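Local coordinates for Pli0006 protein (Listeria innocua, PDB 3OP9) that probably binds DNA as a plasmid-encoded transcriptional regulator of the XRE helix-turn-helix family, at residues N79-S82 with L83-W86; V105-V108 with E109-P113; S64-L68 with V69-Q73. All blocks are in the same frame, centred on the assembly; numbering follows the deposited sequence.

Contact 1: residues N79-S82 with L83-W86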
loop_
_atom_site.group_PDB
_atom_site.type_symbol
_atom_site.label_atom_id
_atom_site.label_comp_id
_atom_site.label_asym_id
_atom_site.label_seq_id
_atom_site.Cartn_x
_atom_site.Cartn_y
_atom_site.Cartn_z
ATOM N N ASN A 79 17.783 4.398 -3.583
ATOM C CA ASN A 79 19.039 4.232 -4.317
ATOM C C ASN A 79 19.340 2.762 -4.648
ATOM O O ASN A 79 19.837 2.446 -5.723
ATOM C CB ASN A 79 20.210 4.813 -3.521
ATOM C CG ASN A 79 20.017 6.290 -3.174
ATOM O OD1 ASN A 79 19.272 7.005 -3.854
ATOM N ND2 ASN A 79 20.701 6.756 -2.118
ATOM N N ASP A 80 19.047 1.855 -3.725
ATOM C CA ASP A 80 19.339 0.443 -3.959
ATOM C C ASP A 80 18.118 -0.457 -3.684
ATOM O O ASP A 80 17.636 -0.543 -2.549
ATOM C CB ASP A 80 20.524 0.022 -3.114
ATOM C CG ASP A 80 20.720 -1.462 -3.105
ATOM O OD1 ASP A 80 20.004 -2.165 -3.847
ATOM O OD2 ASP A 80 21.593 -1.930 -2.354
ATOM N N LEU A 81 17.637 -1.140 -4.726
ATOM C CA LEU A 81 16.333 -1.797 -4.649
ATOM C C LEU A 81 16.359 -3.139 -3.914
ATOM O O LEU A 81 15.337 -3.576 -3.393
ATOM C CB LEU A 81 15.728 -1.967 -6.040
ATOM C CG LEU A 81 15.128 -0.692 -6.638
ATOM C CD1 LEU A 81 14.376 -1.014 -7.924
ATOM C CD2 LEU A 81 14.204 0.003 -5.643
ATOM N N SER A 82 17.517 -3.783 -3.850
ATOM C CA SER A 82 17.624 -5.044 -3.139
ATOM C C SER A 82 17.378 -4.844 -1.638
ATOM O O SER A 82 16.920 -5.763 -0.976
ATOM C CB SER A 82 18.975 -5.706 -3.400
ATOM O OG SER A 82 20.024 -4.933 -2.865
ATOM N N LEU A 83 17.654 -3.647 -1.106
ATOM C CA LEU A 83 17.295 -3.337 0.288
ATOM C C LEU A 83 15.782 -3.193 0.481
ATOM O O LEU A 83 15.259 -3.616 1.484
ATOM C CB LEU A 83 17.950 -2.039 0.757
ATOM C CG LEU A 83 19.471 -2.134 0.843
ATOM C CD1 LEU A 83 20.025 -0.797 1.296
ATOM C CD2 LEU A 83 19.880 -3.267 1.766
ATOM N N LYS A 84 15.106 -2.561 -0.479
ATOM C CA LYS A 84 13.658 -2.397 -0.449
ATOM C C LYS A 84 13.048 -3.787 -0.541
ATOM O O LYS A 84 12.054 -4.124 0.094
ATOM C CB LYS A 84 13.242 -1.548 -1.677
ATOM C CG LYS A 84 11.807 -1.010 -1.690
ATOM C CD LYS A 84 11.514 -0.360 -3.053
ATOM C CE LYS A 84 10.494 0.770 -2.983
ATOM N NZ LYS A 84 9.086 0.302 -2.939
ATOM N N GLN A 85 13.659 -4.606 -1.373
ATOM C CA GLN A 85 13.169 -5.957 -1.589
ATOM C C GLN A 85 13.302 -6.773 -0.289
ATOM O O GLN A 85 12.376 -7.506 0.113
ATOM C CB GLN A 85 13.962 -6.554 -2.757
ATOM C CG GLN A 85 13.587 -7.892 -3.180
ATOM C CD GLN A 85 14.465 -8.347 -4.363
ATOM O OE1 GLN A 85 15.674 -8.154 -4.358
ATOM N NE2 GLN A 85 13.846 -8.933 -5.370
ATOM N N TRP A 86 14.428 -6.610 0.405
ATOM C CA TRP A 86 14.624 -7.270 1.711
ATOM C C TRP A 86 13.578 -6.805 2.732
ATOM O O TRP A 86 12.935 -7.606 3.445
ATOM C CB TRP A 86 16.055 -7.007 2.250
ATOM C CG TRP A 86 16.252 -7.633 3.591
ATOM C CD1 TRP A 86 16.512 -8.956 3.848
ATOM C CD2 TRP A 86 16.167 -6.986 4.872
ATOM N NE1 TRP A 86 16.590 -9.168 5.215
ATOM C CE2 TRP A 86 16.389 -7.977 5.860
ATOM C CE3 TRP A 86 15.905 -5.677 5.279
ATOM C CZ2 TRP A 86 16.368 -7.694 7.229
ATOM C CZ3 TRP A 86 15.904 -5.399 6.655
ATOM C CH2 TRP A 86 16.121 -6.410 7.593
HETATM O O HOH W 1 17.199 -8.253 -1.374
#
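The first turn of helix 81-89 is closed by backbone bonds from Gln85 N to Leu81 O, 2.8 Å at an N-H...O angle of 152°, and from Trp86 N to Ser82 O, 3.0 Å; the bond from Leu83 N to Asp80 O is weak. Just before this turn stands Asp80, whose CG lies anti to its backbone N (chi1 169°), a setting that carries the carboxylate over the start of the helix. There OD1 is gripped twice by Ser82: OG donates from the syn side, close to the carboxylate plane, and N donates from above that plane at 3.0 Å. The other oxygen, OD2, rests 3.8 Å from Leu83 CG, the two side chains crossing at about a right angle. In the same first turn, Leu81 and Lys84 run side by side, pointing the same way, with Leu81 CD2 3.8 Å from Lys84 CD. Gln85 reaches out extended, and its NE2 donates to Gly70 O and Gln7 O of the third subunit, while Trp86 packs on Ile101 of the second. The carboxylate bonds make Asp80 the N-cap of helix 81-89: its side chain accepts from Ser82 N ahead of the first turn.

Contact 2: residues V105-V108 with E109-P113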
loop_
_atom_site.group_PDB
_atom_site.type_symbol
_atom_site.label_atom_id
_atom_site.label_comp_id
_atom_site.label_asym_id
_atom_site.label_seq_id
_atom_site.Cartn_x
_atom_site.Cartn_y
_atom_site.Cartn_z
ATOM N N VAL A 105 17.413 -6.165 17.024
ATOM C CA VAL A 105 17.755 -4.839 16.543
ATOM C C VAL A 105 17.668 -3.829 17.657
ATOM O O VAL A 105 18.580 -3.006 17.790
ATOM C CB VAL A 105 16.828 -4.419 15.358
ATOM C CG1 VAL A 105 17.032 -2.903 15.048
ATOM C CG2 VAL A 105 17.121 -5.324 14.152
ATOM N N ASP A 106 16.604 -3.879 18.475
ATOM C CA ASP A 106 16.494 -2.946 19.637
ATOM C C ASP A 106 17.690 -3.112 20.587
ATOM O O ASP A 106 18.227 -2.137 21.141
ATOM C CB ASP A 106 15.221 -3.183 20.472
ATOM C CG ASP A 106 13.939 -2.675 19.799
ATOM O OD1 ASP A 106 14.007 -1.919 18.814
ATOM O OD2 ASP A 106 12.848 -3.048 20.287
ATOM N N THR A 107 18.071 -4.359 20.840
ATOM C CA THR A 107 19.165 -4.624 21.761
ATOM C C THR A 107 20.441 -4.013 21.238
ATOM O O THR A 107 21.171 -3.347 21.958
ATOM C CB THR A 107 19.367 -6.148 21.953
ATOM O OG1 THR A 107 18.202 -6.664 22.592
ATOM C CG2 THR A 107 20.591 -6.441 22.836
ATOM N N VAL A 108 20.725 -4.250 19.969
ATOM C CA VAL A 108 21.983 -3.781 19.433
ATOM C C VAL A 108 21.970 -2.255 19.432
ATOM O O VAL A 108 22.965 -1.619 19.764
ATOM C CB VAL A 108 22.225 -4.350 18.012
ATOM C CG1 VAL A 108 23.373 -3.617 17.333
ATOM C CG2 VAL A 108 22.487 -5.856 18.074
ATOM N N GLU A 109 20.838 -1.649 19.071
ATOM C CA GLU A 109 20.742 -0.191 19.125
ATOM C C GLU A 109 20.927 0.357 20.517
ATOM O O GLU A 109 21.520 1.435 20.684
ATOM C CB GLU A 109 19.387 0.300 18.571
ATOM C CG GLU A 109 19.279 0.145 17.095
ATOM C CD GLU A 109 17.964 0.670 16.547
ATOM O OE1 GLU A 109 17.116 1.151 17.332
ATOM O OE2 GLU A 109 17.786 0.579 15.322
ATOM N N THR A 110 20.439 -0.349 21.529
ATOM C CA THR A 110 20.638 0.113 22.911
ATOM C C THR A 110 22.098 -0.004 23.325
ATOM O O THR A 110 22.641 0.874 24.010
ATOM C CB THR A 110 19.809 -0.700 23.919
ATOM O OG1 THR A 110 18.415 -0.434 23.711
ATOM C CG2 THR A 110 20.196 -0.335 25.356
ATOM N N LEU A 111 22.746 -1.090 22.926
ATOM C CA LEU A 111 24.123 -1.311 23.374
ATOM C C LEU A 111 25.123 -0.417 22.640
ATOM O O LEU A 111 26.102 0.054 23.232
ATOM C CB LEU A 111 24.503 -2.758 23.111
ATOM C CG LEU A 111 23.750 -3.779 23.932
ATOM C CD1 LEU A 111 24.184 -5.192 23.492
ATOM C CD2 LEU A 111 24.008 -3.585 25.422
ATOM N N TYR A 112 24.865 -0.202 21.347
ATOM C CA TYR A 112 25.817 0.457 20.445
ATOM C C TYR A 112 25.144 1.572 19.641
ATOM O O TYR A 112 25.033 1.483 18.423
ATOM C CB TYR A 112 26.410 -0.553 19.482
ATOM C CG TYR A 112 27.137 -1.685 20.172
ATOM C CD1 TYR A 112 28.304 -1.448 20.893
ATOM C CD2 TYR A 112 26.644 -2.981 20.137
ATOM C CE1 TYR A 112 28.969 -2.484 21.555
ATOM C CE2 TYR A 112 27.306 -4.025 20.792
ATOM C CZ TYR A 112 28.463 -3.769 21.497
ATOM O OH TYR A 112 29.124 -4.826 22.137
ATOM N N PRO A 113 24.699 2.617 20.334
ATOM C CA PRO A 113 23.938 3.700 19.720
ATOM C C PRO A 113 24.711 4.325 18.572
ATOM O O PRO A 113 25.769 4.906 18.811
ATOM C CB PRO A 113 23.790 4.715 20.853
ATOM C CG PRO A 113 24.107 3.984 22.104
ATOM C CD PRO A 113 25.055 2.908 21.733
HETATM O O HOH W 2 14.535 -0.920 16.561
HETATM O O HOH W 3 16.839 0.246 21.536
#
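Asp106 O is gripped by the backbone N of Thr110 at 2.9 Å and by a water at 2.8 Å; the same water is hydrogen-bonded to Thr110 OG1, bridging backbone and hydroxyl. Beside it, Glu109 N donates to Val105 O at 2.9 Å with a nearly straight N-H...O angle of 167°. The Glu109 side chain, extended beyond CG, runs alongside Val105 in the same direction and brings OE2 to 3.6 Å from Val105 CG1. Its carboxylate is shared between chains: OE2 forms a salt bridge with Arg93 of the second subunit and OE1 one with Arg16 of the fourth, which would probably favour the charged form. These i to i+4 pairs belong to the last turns of helix 95-111, where Tyr112, whose N donates a hydrogen bond to Val108 O, is the first residue to leave helical backbone angles. On the exposed flank Thr107 CG2 meets Leu111 CD1 at 3.9 Å, again side by side; Thr107 has its methyl anti to the backbone N, leaving OG1 (chi1 -65°) to bond back to Ile103 O. Over one face of the Tyr112 ring sits Leu111 CB, 3.6 Å above the plane and offset toward the rim.

Contact 3: residues S64-L68 with V69-Q73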
loop_
_atom_site.group_PDB
_atom_site.type_symbol
_atom_site.label_atom_id
_atom_site.label_comp_id
_atom_site.label_asym_id
_atom_site.label_seq_id
_atom_site.Cartn_x
_atom_site.Cartn_y
_atom_site.Cartn_z
ATOM N N SER A 64 -6.928 4.601 6.513
ATOM C CA SER A 64 -5.606 5.136 6.835
ATOM C C SER A 64 -5.809 6.608 7.162
ATOM O O SER A 64 -6.798 7.218 6.745
ATOM C CB SER A 64 -4.650 4.982 5.652
ATOM O OG SER A 64 -5.126 5.773 4.576
ATOM N N ILE A 65 -4.879 7.201 7.904
ATOM C CA ILE A 65 -4.973 8.624 8.157
ATOM C C ILE A 65 -4.828 9.344 6.828
ATOM O O ILE A 65 -5.479 10.345 6.600
ATOM C CB ILE A 65 -3.882 9.090 9.143
ATOM C CG1 ILE A 65 -4.105 8.418 10.495
ATOM C CG2 ILE A 65 -3.912 10.613 9.308
ATOM C CD1 ILE A 65 -2.999 8.720 11.490
ATOM N N ASP A 66 -3.974 8.818 5.952
ATOM C CA ASP A 66 -3.795 9.426 4.621
ATOM C C ASP A 66 -5.102 9.491 3.820
ATOM O O ASP A 66 -5.408 10.511 3.229
ATOM C CB ASP A 66 -2.702 8.685 3.846
ATOM C CG ASP A 66 -1.323 8.807 4.533
ATOM O OD1 ASP A 66 -1.069 8.064 5.495
ATOM O OD2 ASP A 66 -0.498 9.656 4.163
ATOM N N GLU A 67 -5.853 8.391 3.787
ATOM C CA GLU A 67 -7.160 8.360 3.131
ATOM C C GLU A 67 -8.106 9.372 3.800
ATOM O O GLU A 67 -8.827 10.113 3.123
ATOM C CB GLU A 67 -7.782 6.946 3.244
ATOM C CG GLU A 67 -7.126 5.900 2.346
ATOM C CD GLU A 67 -7.579 4.457 2.638
ATOM O OE1 GLU A 67 -8.053 4.172 3.772
ATOM O OE2 GLU A 67 -7.429 3.607 1.729
ATOM N N LEU A 68 -8.183 9.334 5.122
ATOM C CA LEU A 68 -9.079 10.254 5.854
ATOM C C LEU A 68 -8.847 11.734 5.534
ATOM O O LEU A 68 -9.801 12.499 5.331
ATOM C CB LEU A 68 -8.913 10.037 7.362
ATOM C CG LEU A 68 -9.736 10.928 8.286
ATOM C CD1 LEU A 68 -11.255 10.770 7.998
ATOM C CD2 LEU A 68 -9.399 10.609 9.759
ATOM N N VAL A 69 -7.587 12.159 5.483
ATOM C CA VAL A 69 -7.336 13.543 5.145
ATOM C C VAL A 69 -7.113 13.834 3.668
ATOM O O VAL A 69 -7.023 14.997 3.326
ATOM C CB VAL A 69 -6.173 14.148 5.951
ATOM C CG1 VAL A 69 -6.362 13.871 7.412
ATOM C CG2 VAL A 69 -4.818 13.636 5.433
ATOM N N GLY A 70 -7.028 12.821 2.792
ATOM C CA GLY A 70 -6.789 13.073 1.369
ATOM C C GLY A 70 -5.359 13.526 1.065
ATOM O O GLY A 70 -5.093 14.349 0.172
ATOM N N TYR A 71 -4.418 12.963 1.800
ATOM C CA TYR A 71 -2.988 13.266 1.584
ATOM C C TYR A 71 -2.396 12.308 0.560
ATOM O O TYR A 71 -2.539 11.097 0.711
ATOM C CB TYR A 71 -2.228 13.158 2.914
ATOM C CG TYR A 71 -0.712 13.357 2.732
ATOM C CD1 TYR A 71 -0.194 14.614 2.446
ATOM C CD2 TYR A 71 0.170 12.277 2.788
ATOM C CE1 TYR A 71 1.180 14.798 2.246
ATOM C CE2 TYR A 71 1.543 12.455 2.600
ATOM C CZ TYR A 71 2.034 13.715 2.338
ATOM O OH TYR A 71 3.387 13.891 2.138
ATOM N N VAL A 72 -1.725 12.829 -0.482
ATOM C CA VAL A 72 -1.029 11.975 -1.457
ATOM C C VAL A 72 0.386 12.504 -1.669
ATOM O O VAL A 72 0.634 13.669 -1.432
ATOM C CB VAL A 72 -1.732 11.915 -2.850
ATOM C CG1 VAL A 72 -3.132 11.349 -2.732
ATOM C CG2 VAL A 72 -1.765 13.284 -3.498
ATOM N N GLN A 73 1.312 11.663 -2.115
ATOM C CA GLN A 73 2.694 12.119 -2.275
ATOM C C GLN A 73 3.190 12.029 -3.695
ATOM O O GLN A 73 2.571 11.406 -4.552
ATOM C CB GLN A 73 3.694 11.320 -1.419
ATOM C CG GLN A 73 3.156 10.546 -0.237
ATOM C CD GLN A 73 4.184 9.516 0.218
ATOM O OE1 GLN A 73 5.391 9.765 0.139
ATOM N NE2 GLN A 73 3.719 8.351 0.650
#
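Asp66 and Tyr71 meet where helix 65-69 ends: Asp66 OD2 lies 3.0 Å from Tyr71 CD2, at the ring edge and near its plane, with carboxylate and ring planes turned 47° apart. The side chains run alongside each other, while Asp66 O accepts from Tyr71 N at 3.0 Å. Gly70, with positive phi (72°), adds a weak bond from its N to Glu67 O, and together these bonds make a Schellman motif. At the other end, Ser64 and Glu67 form a capping box: Glu67 N donates to Ser64 OG at 2.8 Å, and Ser64 N returns a bond to Glu67 OE1 from above the carboxylate plane. The tight part is the buried side of Ile65, Leu68 and Val69: Val69 CG2 comes within 3.6 Å of Ile65 O, which accepts from Val69 N at 164°, though Ile65 CG2 approaches Val69 CG1 only to 4.5 Å. By contrast, Ser64, Asp66 and Glu67 are partly exposed. Asp66 OD2 also accepts from Ile65 N of the fourth subunit. Within the chain, Leu68 touches Leu54 and Leu57 of helix 51-61 and Phe10 and Leu17 of helix 10-21, and Val69 also packs on Leu54.

Overall arrangement
Along the chain the order is contact 3, contact 1, contact 2. Contact 3 comprises the short helix 65-69 and its exit, its centre about 8 Å from the centre of the chain, against helices 10-21 and 51-61. Contacts 1 and 2 mark the start of helix 81-89 and the end of helix 95-111, consecutive helices beyond the linker; their centres lie about 23 Å apart and their nearest atoms about 7 Å. Contact 3 is about 25 Å from contact 1 and about 33 Å from contact 2, between centres. Contacts 1 and 2 both meet the second subunit, 1 and 3 the third, and 2 and 3 the fourth, so distant helix ends all contribute to the four-chain assembly.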